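Local coordinates for galactitol 1-phosphate 5-dehydrogenase (Escherichia coli, PDB 4UEJ), which oxidises galactitol 1-phosphate to D-tagatose 6-phosphate with NAD(+), as a homodimeric zinc-containing member of the alcohol dehydrogenase family, at residues A[140-145]-A[339-344]; A[151-154]-A[158-161]; A[175-180]-A[186-191]. One frame throughout, in Å; residues are numbered along the deposited sequence.

Contact 1. Residues A[140-145]-A[339-344]; sequences GAFIEP and PGKVLL
Phe142 and Lys341 run past each other in opposite directions, so that the far end of the ring lies against the first carbons of the lysine chain. Ring atom CZ of Phe142 is 3.7 Å from CG of Lys341, while CE2 of Phe142 stands 3.9 Å from the same carbon; CB of Lys341 flanks these two ring atoms. The approach is oblique to the ring. At CE1 of Phe142, CD1 of Leu343 closes in to 4.2 Å, so two residues from one side of the strand share the far end of the phenyl group. The other branch of Leu343 meets the turn before the helix through a side chain, its CD2 resting 4.4 Å from CB of Ala141. All four residues are buried and meet by apolar packing.

Lys341 divides its side chain between two tasks. Successive bends at chi2 (59°) and chi3 (61°) turn it away from an extended course after the carbons that meet Phe142. Its ammonium nitrogen NZ reaches a salt bridge with Glu60 and a hydrogen bond to the carbonyl of Leu37, which satisfies it in the interior. This side chain lies about 7 Å from the zinc ion bound by Cys38 and His59, and Glu144, just beyond Phe142, probably serves as a further ligand of this catalytic zinc, as in relatives.

Strand 341-344, running between strands 27-36 (antiparallel) and 317-321 (parallel), thus brings the chain's C-terminal end against the start of helix 143-155, while Pro145 packs on helix 171-182 and Ile143 on helix 297-307.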
ATOM      1  N   GLY A 140      -5.004  32.813  -0.676  1.00 14.41           N
ATOM      2  CA  GLY A 140      -5.453  31.980  -1.777  1.00 13.73           C
ATOM      3  C   GLY A 140      -4.340  31.132  -2.349  1.00 14.45           C
ATOM      4  O   GLY A 140      -4.593  30.064  -2.924  1.00 12.82           O
ATOM      5  N   ALA A 141      -3.107  31.602  -2.200  1.00 13.79           N
ATOM      6  CA  ALA A 141      -1.952  30.852  -2.693  1.00 13.57           C
ATOM      7  C   ALA A 141      -1.710  29.582  -1.896  1.00 14.46           C
ATOM      8  O   ALA A 141      -0.880  28.752  -2.281  1.00 14.25           O
ATOM      9  CB  ALA A 141      -0.705  31.714  -2.671  1.00 14.68           C
ATOM     10  N   PHE A 142      -2.443  29.403  -0.801  1.00 11.70           N
ATOM     11  CA  PHE A 142      -2.219  28.219   0.024  1.00 10.92           C
ATOM     12  C   PHE A 142      -3.266  27.153  -0.199  1.00 14.36           C
ATOM     13  O   PHE A 142      -3.137  26.043   0.325  1.00  9.54           O
ATOM     14  CB  PHE A 142      -2.176  28.592   1.511  1.00 11.26           C
ATOM     15  CG  PHE A 142      -0.888  29.234   1.927  1.00 12.84           C
ATOM     16  CD1 PHE A 142      -0.712  30.596   1.799  1.00 13.03           C
ATOM     17  CD2 PHE A 142       0.158  28.466   2.416  1.00 15.94           C
ATOM     18  CE1 PHE A 142       0.481  31.198   2.181  1.00 20.83           C
ATOM     19  CE2 PHE A 142       1.352  29.061   2.796  1.00 19.55           C
ATOM     20  CZ  PHE A 142       1.512  30.432   2.673  1.00 15.89           C
ATOM     21  N   ILE A 143      -4.292  27.472  -0.984  1.00 11.74           N
ATOM     22  CA  ILE A 143      -5.366  26.500  -1.182  1.00 13.06           C
ATOM     23  C   ILE A 143      -4.871  25.225  -1.851  1.00 12.48           C
ATOM     24  O   ILE A 143      -5.198  24.128  -1.399  1.00 10.05           O
ATOM     25  CB  ILE A 143      -6.507  27.093  -2.000  1.00 12.55           C
ATOM     26  CG1 ILE A 143      -7.178  28.195  -1.187  1.00 18.86           C
ATOM     27  CG2 ILE A 143      -7.530  26.019  -2.371  1.00 11.37           C
ATOM     28  CD1 ILE A 143      -8.469  28.645  -1.789  1.00 29.55           C
ATOM     29  N   GLU A 144      -4.088  25.365  -2.917  1.00  9.81           N
ATOM     30  CA  GLU A 144      -3.557  24.209  -3.612  1.00 10.32           C
ATOM     31  C   GLU A 144      -2.706  23.312  -2.676  1.00 10.01           C
ATOM     32  O   GLU A 144      -2.958  22.097  -2.601  1.00 10.33           O
ATOM     33  CB  GLU A 144      -2.780  24.670  -4.854  1.00 13.24           C
ATOM     34  CG  GLU A 144      -2.580  23.598  -5.910  1.00  9.49           C
ATOM     35  CD  GLU A 144      -1.374  22.740  -5.654  1.00 11.97           C
ATOM     36  OE1 GLU A 144      -0.603  23.060  -4.726  1.00 13.20           O
ATOM     37  OE2 GLU A 144      -1.208  21.726  -6.368  1.00 16.11           O
ATOM     38  N   PRO A 145      -1.742  23.890  -1.926  1.00 11.34           N
ATOM     39  CA  PRO A 145      -1.005  22.982  -1.033  1.00 12.70           C
ATOM     40  C   PRO A 145      -1.850  22.393   0.116  1.00 10.26           C
ATOM     41  O   PRO A 145      -1.562  21.256   0.534  1.00 11.14           O
ATOM     42  CB  PRO A 145       0.148  23.864  -0.501  1.00 14.08           C
ATOM     43  CG  PRO A 145      -0.229  25.265  -0.822  1.00 16.48           C
ATOM     44  CD  PRO A 145      -1.049  25.184  -2.077  1.00 13.21           C
ATOM     45  N   PRO A 339      13.351  26.628   3.911  1.00 33.82           N
ATOM     46  CA  PRO A 339      13.199  27.355   5.177  1.00 35.19           C
ATOM     47  C   PRO A 339      11.737  27.484   5.617  1.00 33.99           C
ATOM     48  O   PRO A 339      11.424  27.421   6.804  1.00 36.88           O
ATOM     49  CB  PRO A 339      13.797  28.729   4.858  1.00 37.91           C
ATOM     50  CG  PRO A 339      13.553  28.898   3.387  1.00 37.42           C
ATOM     51  CD  PRO A 339      13.713  27.520   2.797  1.00 34.51           C
ATOM     52  N   GLY A 340      10.849  27.647   4.647  1.00 32.54           N
ATOM     53  CA  GLY A 340       9.440  27.888   4.897  1.00 29.74           C
ATOM     54  C   GLY A 340       8.877  28.333   3.563  1.00 27.09           C
ATOM     55  O   GLY A 340       9.591  28.287   2.561  1.00 26.04           O
ATOM     56  N   LYS A 341       7.621  28.767   3.538  1.00 21.72           N
ATOM     57  CA  LYS A 341       7.004  29.173   2.277  1.00 20.75           C
ATOM     58  C   LYS A 341       7.607  30.475   1.781  1.00 25.47           C
ATOM     59  O   LYS A 341       7.558  31.503   2.460  1.00 22.17           O
ATOM     60  CB  LYS A 341       5.490  29.316   2.421  1.00 16.93           C
ATOM     61  CG  LYS A 341       4.787  29.732   1.127  1.00 19.86           C
ATOM     62  CD  LYS A 341       5.031  28.740  -0.014  1.00 16.56           C
ATOM     63  CE  LYS A 341       4.493  27.351   0.347  1.00 15.58           C
ATOM     64  NZ  LYS A 341       4.570  26.377  -0.778  1.00 16.39           N
ATOM     65  N   VAL A 342       8.204  30.415   0.600  1.00 19.92           N
ATOM     66  CA  VAL A 342       8.699  31.604  -0.064  1.00 21.03           C
ATOM     67  C   VAL A 342       7.631  32.106  -1.031  1.00 24.36           C
ATOM     68  O   VAL A 342       7.270  31.410  -1.977  1.00 19.96           O
ATOM     69  CB  VAL A 342      10.004  31.314  -0.813  1.00 26.25           C
ATOM     70  CG1 VAL A 342      10.486  32.553  -1.562  1.00 23.56           C
ATOM     71  CG2 VAL A 342      11.069  30.817   0.164  1.00 26.20           C
ATOM     72  N   LEU A 343       7.109  33.301  -0.780  1.00 23.67           N
ATOM     73  CA  LEU A 343       6.058  33.849  -1.631  1.00 20.32           C
ATOM     74  C   LEU A 343       6.576  34.927  -2.561  1.00 21.66           C
ATOM     75  O   LEU A 343       7.314  35.814  -2.147  1.00 22.76           O
ATOM     76  CB  LEU A 343       4.927  34.434  -0.794  1.00 23.08           C
ATOM     77  CG  LEU A 343       4.045  33.481  -0.001  1.00 24.97           C
ATOM     78  CD1 LEU A 343       3.082  34.289   0.864  1.00 18.28           C
ATOM     79  CD2 LEU A 343       3.303  32.562  -0.959  1.00 17.55           C
ATOM     80  N   LEU A 344       6.176  34.835  -3.822  1.00 21.69           N
ATOM     81  CA  LEU A 344       6.316  35.948  -4.744  1.00 22.93           C
ATOM     82  C   LEU A 344       5.081  36.827  -4.621  1.00 22.78           C
ATOM     83  O   LEU A 344       3.946  36.351  -4.750  1.00 21.81           O
ATOM     84  CB  LEU A 344       6.484  35.453  -6.180  1.00 23.28           C
ATOM     85  CG  LEU A 344       6.420  36.520  -7.273  1.00 24.57           C
ATOM     86  CD1 LEU A 344       7.613  37.459  -7.221  1.00 26.13           C
ATOM     87  CD2 LEU A 344       6.338  35.862  -8.630  1.00 24.76           C
TER

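Contact 2. Residues A[151-154]-A[158-161]; sequences HAFH and GCEN
The end of helix 143-155 and the turn that leads into strand 163-167, the central first strand of the Rossmann-type nucleotide-binding fold, meet here. The helix is closed by a 6→1 backbone hydrogen bond: N of Gly158 donates to the carbonyl O of Phe153, five residues earlier, at 2.8 Å and with an N-H...O angle of 157°. This is one residue wider than the bonds inside an alpha-helix. The amide comes in 31° out of the carbonyl plane. Gly158, in the loop after the helix, has a positive phi, a backbone shape that suits glycine.

The turn also brings the next residue, Cys159, over the side chain of Phe153. Both residues send their side chains toward the opposing segment and both are buried. The phenyl ring belongs to the interior of the domain: it packs on Leu232 and Leu234 of strand 231-235 and on Cys179 and Ala180 of helix 171-182, and Cys159 shares Leu232 with it. On the other side of the helix, His151 bonds through ND1 to Glu298 and through NE2 to Glu280 of the second subunit, which places this helical turn at the dimer contact.

Cys159 and Phe153 form a sulfur-aromatic contact over the ring face. The first torsion of Cys159 sets its SG beside both the backbone N and the carbonyl carbon. The sulfur sits 15° off the ring normal, displaced toward the rim, and the ring atom nearest to SG of Cys159 is CD2 of Phe153, at 4.3 Å.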
ATOM      1  N   HIS A 151      -6.404  15.662   0.037  1.00  8.95           N
ATOM      2  CA  HIS A 151      -6.609  14.582  -0.926  1.00  7.58           C
ATOM      3  C   HIS A 151      -6.169  13.249  -0.337  1.00  8.24           C
ATOM      4  O   HIS A 151      -6.858  12.241  -0.491  1.00  8.50           O
ATOM      5  CB  HIS A 151      -5.839  14.838  -2.222  1.00  7.34           C
ATOM      6  CG  HIS A 151      -6.088  13.797  -3.265  1.00  7.81           C
ATOM      7  ND1 HIS A 151      -7.329  13.604  -3.839  1.00 10.76           N
ATOM      8  CD2 HIS A 151      -5.274  12.869  -3.818  1.00  9.39           C
ATOM      9  CE1 HIS A 151      -7.264  12.607  -4.702  1.00 15.44           C
ATOM     10  NE2 HIS A 151      -6.021  12.150  -4.718  1.00 10.35           N
ATOM     11  N   ALA A 152      -5.022  13.253   0.335  1.00  6.75           N
ATOM     12  CA  ALA A 152      -4.559  12.040   1.029  1.00  6.72           C
ATOM     13  C   ALA A 152      -5.541  11.589   2.107  1.00  7.24           C
ATOM     14  O   ALA A 152      -5.843  10.390   2.186  1.00  8.67           O
ATOM     15  CB  ALA A 152      -3.190  12.252   1.622  1.00 10.09           C
ATOM     16  N   PHE A 153      -6.043  12.515   2.934  1.00  6.66           N
ATOM     17  CA  PHE A 153      -7.084  12.156   3.915  1.00  9.23           C
ATOM     18  C   PHE A 153      -8.320  11.555   3.240  1.00 10.89           C
ATOM     19  O   PHE A 153      -8.914  10.587   3.723  1.00 10.77           O
ATOM     20  CB  PHE A 153      -7.513  13.374   4.750  1.00  6.95           C
ATOM     21  CG  PHE A 153      -6.439  13.907   5.656  1.00 14.83           C
ATOM     22  CD1 PHE A 153      -5.392  13.103   6.076  1.00 13.34           C
ATOM     23  CD2 PHE A 153      -6.469  15.227   6.079  1.00 18.04           C
ATOM     24  CE1 PHE A 153      -4.400  13.599   6.915  1.00 14.93           C
ATOM     25  CE2 PHE A 153      -5.474  15.727   6.921  1.00 15.77           C
ATOM     26  CZ  PHE A 153      -4.436  14.919   7.322  1.00 10.83           C
ATOM     27  N   HIS A 154      -8.718  12.141   2.119  1.00  9.19           N
ATOM     28  CA  HIS A 154      -9.873  11.648   1.377  1.00 11.33           C
ATOM     29  C   HIS A 154      -9.665  10.215   0.904  1.00 12.96           C
ATOM     30  O   HIS A 154     -10.557   9.378   1.034  1.00 11.06           O
ATOM     31  CB  HIS A 154     -10.157  12.556   0.178  1.00 14.73           C
ATOM     32  CG  HIS A 154     -11.319  12.109  -0.653  1.00 23.20           C
ATOM     33  ND1 HIS A 154     -11.437  12.414  -1.990  1.00 33.65           N
ATOM     34  CD2 HIS A 154     -12.420  11.389  -0.333  1.00 31.62           C
ATOM     35  CE1 HIS A 154     -12.556  11.895  -2.463  1.00 32.00           C
ATOM     36  NE2 HIS A 154     -13.171  11.268  -1.476  1.00 32.29           N
ATOM     37  N   GLY A 158     -10.878   9.595   5.410  1.00 11.72           N
ATOM     38  CA  GLY A 158     -10.976  10.584   6.472  1.00 14.36           C
ATOM     39  C   GLY A 158     -10.000  10.379   7.610  1.00 15.45           C
ATOM     40  O   GLY A 158      -9.363   9.331   7.709  1.00 15.91           O
ATOM     41  N   CYS A 159      -9.872  11.380   8.476  1.00 16.00           N
ATOM     42  CA  CYS A 159      -8.950  11.252   9.602  1.00 17.16           C
ATOM     43  C   CYS A 159      -9.672  11.297  10.938  1.00 13.83           C
ATOM     44  O   CYS A 159      -9.036  11.261  11.994  1.00 12.82           O
ATOM     45  CB  CYS A 159      -7.877  12.345   9.540  1.00 25.84           C
ATOM     46  SG  CYS A 159      -8.522  14.005   9.613  1.00 25.48           S
ATOM     47  N   GLU A 160     -10.999  11.348  10.902  1.00 19.87           N
ATOM     48  CA  GLU A 160     -11.778  11.458  12.139  1.00 25.45           C
ATOM     49  C   GLU A 160     -11.564  10.288  13.114  1.00 20.79           C
ATOM     50  O   GLU A 160     -11.684   9.113  12.751  1.00 19.42           O
ATOM     51  CB  GLU A 160     -13.268  11.599  11.816  1.00 31.72           C
ATOM     52  CG  GLU A 160     -14.143  11.633  13.059  1.00 36.47           C
ATOM     53  CD  GLU A 160     -15.247  12.672  12.985  1.00 45.01           C
ATOM     54  OE1 GLU A 160     -15.750  12.948  11.873  1.00 44.38           O
ATOM     55  OE2 GLU A 160     -15.607  13.221  14.048  1.00 48.86           O
ATOM     56  N   ASN A 161     -11.250  10.635  14.360  1.00 16.26           N
ATOM     57  CA  ASN A 161     -10.930   9.678  15.417  1.00 16.89           C
ATOM     58  C   ASN A 161      -9.733   8.788  15.112  1.00 15.67           C
ATOM     59  O   ASN A 161      -9.555   7.766  15.755  1.00 17.29           O
ATOM     60  CB  ASN A 161     -12.143   8.800  15.731  1.00 24.55           C
ATOM     61  CG  ASN A 161     -13.335   9.611  16.142  1.00 34.60           C
ATOM     62  OD1 ASN A 161     -13.202  10.580  16.886  1.00 35.68           O
ATOM     63  ND2 ASN A 161     -14.510   9.243  15.643  1.00 40.90           N
TER

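Contact 3. Residues A[175-180]-A[186-191]; sequences LAIQCA and KSVTAI
Ile177 crosses Val188 at an angle at the tight centre of this helix-strand contact, where methyl groups of three helix-strand pairs come within 4 Å. The two branches of Ile177 divide the strand between them. Its long branch carries CD1 to 3.7 Å from CB of Ala190, farther along the strand, whereas CG2 of Ile177 meets CG1 of Val188 at 3.9 Å. Val188 in turn spreads its two methyls along the helix: with CG1 anti to the backbone N (chi1 -178°) and occupied by Ile177, CG2 is left beside that nitrogen and packs 3.8 Å from CB of Ala180, one turn on. The CB of Ile177 is not aimed at the strand; it is the extension of CG1 and CD1, with chi2 near anti at 170°, that brings its end across. The small side chains of Ala180 and Ala190 point toward the opposite segment.

These elements belong to a beta-alpha-beta unit, strand 163-167, helix 171-182 and strand 187-192, of the Rossmann-type domain. The helix segment runs nearly antiparallel to the strand, at 170°, with the axes 9.0 Å apart, as expected where a crossover helix returns before the next parallel strand. The turn before this helix and its first residues carry a glycine pattern consistent with dinucleotide binding, and Ile177 lies near it without touching.

Outside this apolar seam the residues turn to other partners. Gln178 leans away from the strand, bonding through OE1 to N of Ser312, and Thr189 leaves the opposite face of the strand, with OG1 bonded to Gln208. At the strand's start the packing gives way to solvent, where Lys186 is exposed and its side chain points away from the helix.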
ATOM      1  N   LEU A 175       0.583  21.997   7.002  1.00  8.89           N
ATOM      2  CA  LEU A 175      -0.831  22.213   6.670  1.00  8.58           C
ATOM      3  C   LEU A 175      -1.651  20.972   7.017  1.00 10.66           C
ATOM      4  O   LEU A 175      -2.756  21.074   7.555  1.00  8.76           O
ATOM      5  CB  LEU A 175      -1.003  22.570   5.193  1.00  8.42           C
ATOM      6  CG  LEU A 175      -0.509  23.991   4.841  1.00  9.65           C
ATOM      7  CD1 LEU A 175      -0.372  24.124   3.316  1.00 14.70           C
ATOM      8  CD2 LEU A 175      -1.444  25.033   5.371  1.00  9.72           C
ATOM      9  N   ALA A 176      -1.094  19.804   6.711  1.00  8.14           N
ATOM     10  CA  ALA A 176      -1.762  18.545   7.009  1.00 11.38           C
ATOM     11  C   ALA A 176      -2.027  18.376   8.507  1.00  9.14           C
ATOM     12  O   ALA A 176      -3.071  17.861   8.906  1.00  8.18           O
ATOM     13  CB  ALA A 176      -0.943  17.374   6.477  1.00  7.09           C
ATOM     14  N   ILE A 177      -1.091  18.805   9.340  1.00  7.92           N
ATOM     15  CA  ILE A 177      -1.323  18.787  10.780  1.00  8.37           C
ATOM     16  C   ILE A 177      -2.538  19.606  11.149  1.00  9.88           C
ATOM     17  O   ILE A 177      -3.416  19.130  11.877  1.00 12.24           O
ATOM     18  CB  ILE A 177      -0.110  19.320  11.542  1.00 11.19           C
ATOM     19  CG1 ILE A 177       1.065  18.355  11.365  1.00  9.86           C
ATOM     20  CG2 ILE A 177      -0.462  19.535  13.013  1.00 11.34           C
ATOM     21  CD1 ILE A 177       2.382  18.905  11.866  1.00 13.39           C
ATOM     22  N   GLN A 178      -2.589  20.835  10.639  1.00  9.00           N
ATOM     23  CA  GLN A 178      -3.698  21.732  10.913  1.00  9.53           C
ATOM     24  C   GLN A 178      -5.025  21.158  10.433  1.00 11.66           C
ATOM     25  O   GLN A 178      -6.037  21.254  11.135  1.00 11.97           O
ATOM     26  CB  GLN A 178      -3.447  23.097  10.269  1.00 13.35           C
ATOM     27  CG  GLN A 178      -2.197  23.784  10.755  1.00 11.43           C
ATOM     28  CD  GLN A 178      -2.036  25.154  10.134  1.00 19.73           C
ATOM     29  OE1 GLN A 178      -3.018  25.783   9.763  1.00 26.98           O
ATOM     30  NE2 GLN A 178      -0.799  25.618  10.011  1.00 18.41           N
ATOM     31  N   CYS A 179      -5.018  20.549   9.245  1.00 14.14           N
ATOM     32  CA  CYS A 179      -6.248  19.975   8.708  1.00 12.73           C
ATOM     33  C   CYS A 179      -6.700  18.764   9.531  1.00  8.74           C
ATOM     34  O   CYS A 179      -7.880  18.643   9.842  1.00 12.65           O
ATOM     35  CB  CYS A 179      -6.077  19.585   7.247  1.00  8.19           C
ATOM     36  SG  CYS A 179      -5.976  21.038   6.162  1.00 12.22           S
ATOM     37  N   ALA A 180      -5.757  17.910   9.913  1.00  8.99           N
ATOM     38  CA  ALA A 180      -6.083  16.749  10.745  1.00  9.90           C
ATOM     39  C   ALA A 180      -6.764  17.161  12.042  1.00  9.97           C
ATOM     40  O   ALA A 180      -7.730  16.540  12.470  1.00 13.58           O
ATOM     41  CB  ALA A 180      -4.827  15.929  11.042  1.00 10.84           C
ATOM     42  N   LYS A 186      -8.058  11.974  16.361  1.00 11.01           N
ATOM     43  CA  LYS A 186      -7.957  11.677  17.784  1.00 13.15           C
ATOM     44  C   LYS A 186      -6.674  12.255  18.350  1.00 14.56           C
ATOM     45  O   LYS A 186      -6.659  12.833  19.433  1.00 16.77           O
ATOM     46  CB  LYS A 186      -8.005  10.163  18.026  1.00 15.31           C
ATOM     47  CG  LYS A 186      -7.769   9.774  19.479  1.00 19.69           C
ATOM     48  CD  LYS A 186      -7.842   8.263  19.672  1.00 24.03           C
ATOM     49  CE  LYS A 186      -7.558   7.870  21.107  1.00 32.63           C
ATOM     50  NZ  LYS A 186      -8.662   8.263  22.025  1.00 43.05           N
ATOM     51  N   SER A 187      -5.594  12.092  17.601  1.00 12.13           N
ATOM     52  CA  SER A 187      -4.310  12.671  17.952  1.00 13.02           C
ATOM     53  C   SER A 187      -3.558  13.023  16.676  1.00 12.22           C
ATOM     54  O   SER A 187      -3.836  12.474  15.610  1.00  9.91           O
ATOM     55  CB  SER A 187      -3.481  11.704  18.795  1.00 10.94           C
ATOM     56  OG  SER A 187      -3.122  10.567  18.016  1.00 11.89           O
ATOM     57  N   VAL A 188      -2.602  13.940  16.787  1.00 10.31           N
ATOM     58  CA  VAL A 188      -1.697  14.188  15.675  1.00 10.34           C
ATOM     59  C   VAL A 188      -0.273  14.205  16.196  1.00 11.48           C
ATOM     60  O   VAL A 188       0.029  14.889  17.178  1.00 13.38           O
ATOM     61  CB  VAL A 188      -2.010  15.522  14.966  1.00 10.37           C
ATOM     62  CG1 VAL A 188      -1.088  15.712  13.782  1.00 11.64           C
ATOM     63  CG2 VAL A 188      -3.463  15.567  14.555  1.00 11.61           C
ATOM     64  N   THR A 189       0.584  13.421  15.551  1.00  9.68           N
ATOM     65  CA  THR A 189       1.998  13.333  15.887  1.00 11.41           C
ATOM     66  C   THR A 189       2.791  13.866  14.706  1.00 14.29           C
ATOM     67  O   THR A 189       2.457  13.552  13.569  1.00 15.23           O
ATOM     68  CB  THR A 189       2.409  11.876  16.180  1.00 14.84           C
ATOM     69  OG1 THR A 189       1.775  11.444  17.393  1.00 14.41           O
ATOM     70  CG2 THR A 189       3.920  11.749  16.313  1.00 12.72           C
ATOM     71  N   ALA A 190       3.826  14.660  14.951  1.00 10.74           N
ATOM     72  CA  ALA A 190       4.632  15.155  13.838  1.00 11.33           C
ATOM     73  C   ALA A 190       6.064  14.641  13.937  1.00 11.44           C
ATOM     74  O   ALA A 190       6.635  14.621  15.008  1.00 13.63           O
ATOM     75  CB  ALA A 190       4.614  16.687  13.799  1.00 11.04           C
ATOM     76  N   ILE A 191       6.633  14.232  12.806  1.00 11.60           N
ATOM     77  CA  ILE A 191       7.980  13.687  12.774  1.00 11.99           C
ATOM     78  C   ILE A 191       8.829  14.405  11.736  1.00 12.38           C
ATOM     79  O   ILE A 191       8.393  14.586  10.610  1.00 14.85           O
ATOM     80  CB  ILE A 191       7.959  12.170  12.464  1.00 11.58           C
ATOM     81  CG1 ILE A 191       7.043  11.434  13.450  1.00 11.29           C
ATOM     82  CG2 ILE A 191       9.372  11.614  12.472  1.00 15.12           C
ATOM     83  CD1 ILE A 191       6.983   9.903  13.237  1.00 13.51           C
TER

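In the fold
Helix 143-155 carries one segment each of contacts 1 and 2, whose centres are 22 Å apart, and both reach helix 171-182 of contact 3. Contact 1 does so where CB of Pro145 lies 3.9 Å from CD1 of Leu175. Contacts 2 and 3, with centres 11 Å apart, are more closely joined: CZ of Phe153 is 3.6 Å from the backbone O of Ala176, and SG of Cys159 is 3.8 Å from CA of Ala180. Contact 1 is the one beside the zinc bound by Cys38 and His59, and it holds Glu144, the probable further ligand of that ion; contacts 2 and 3 lie in the nucleotide-binding domain, away from this site.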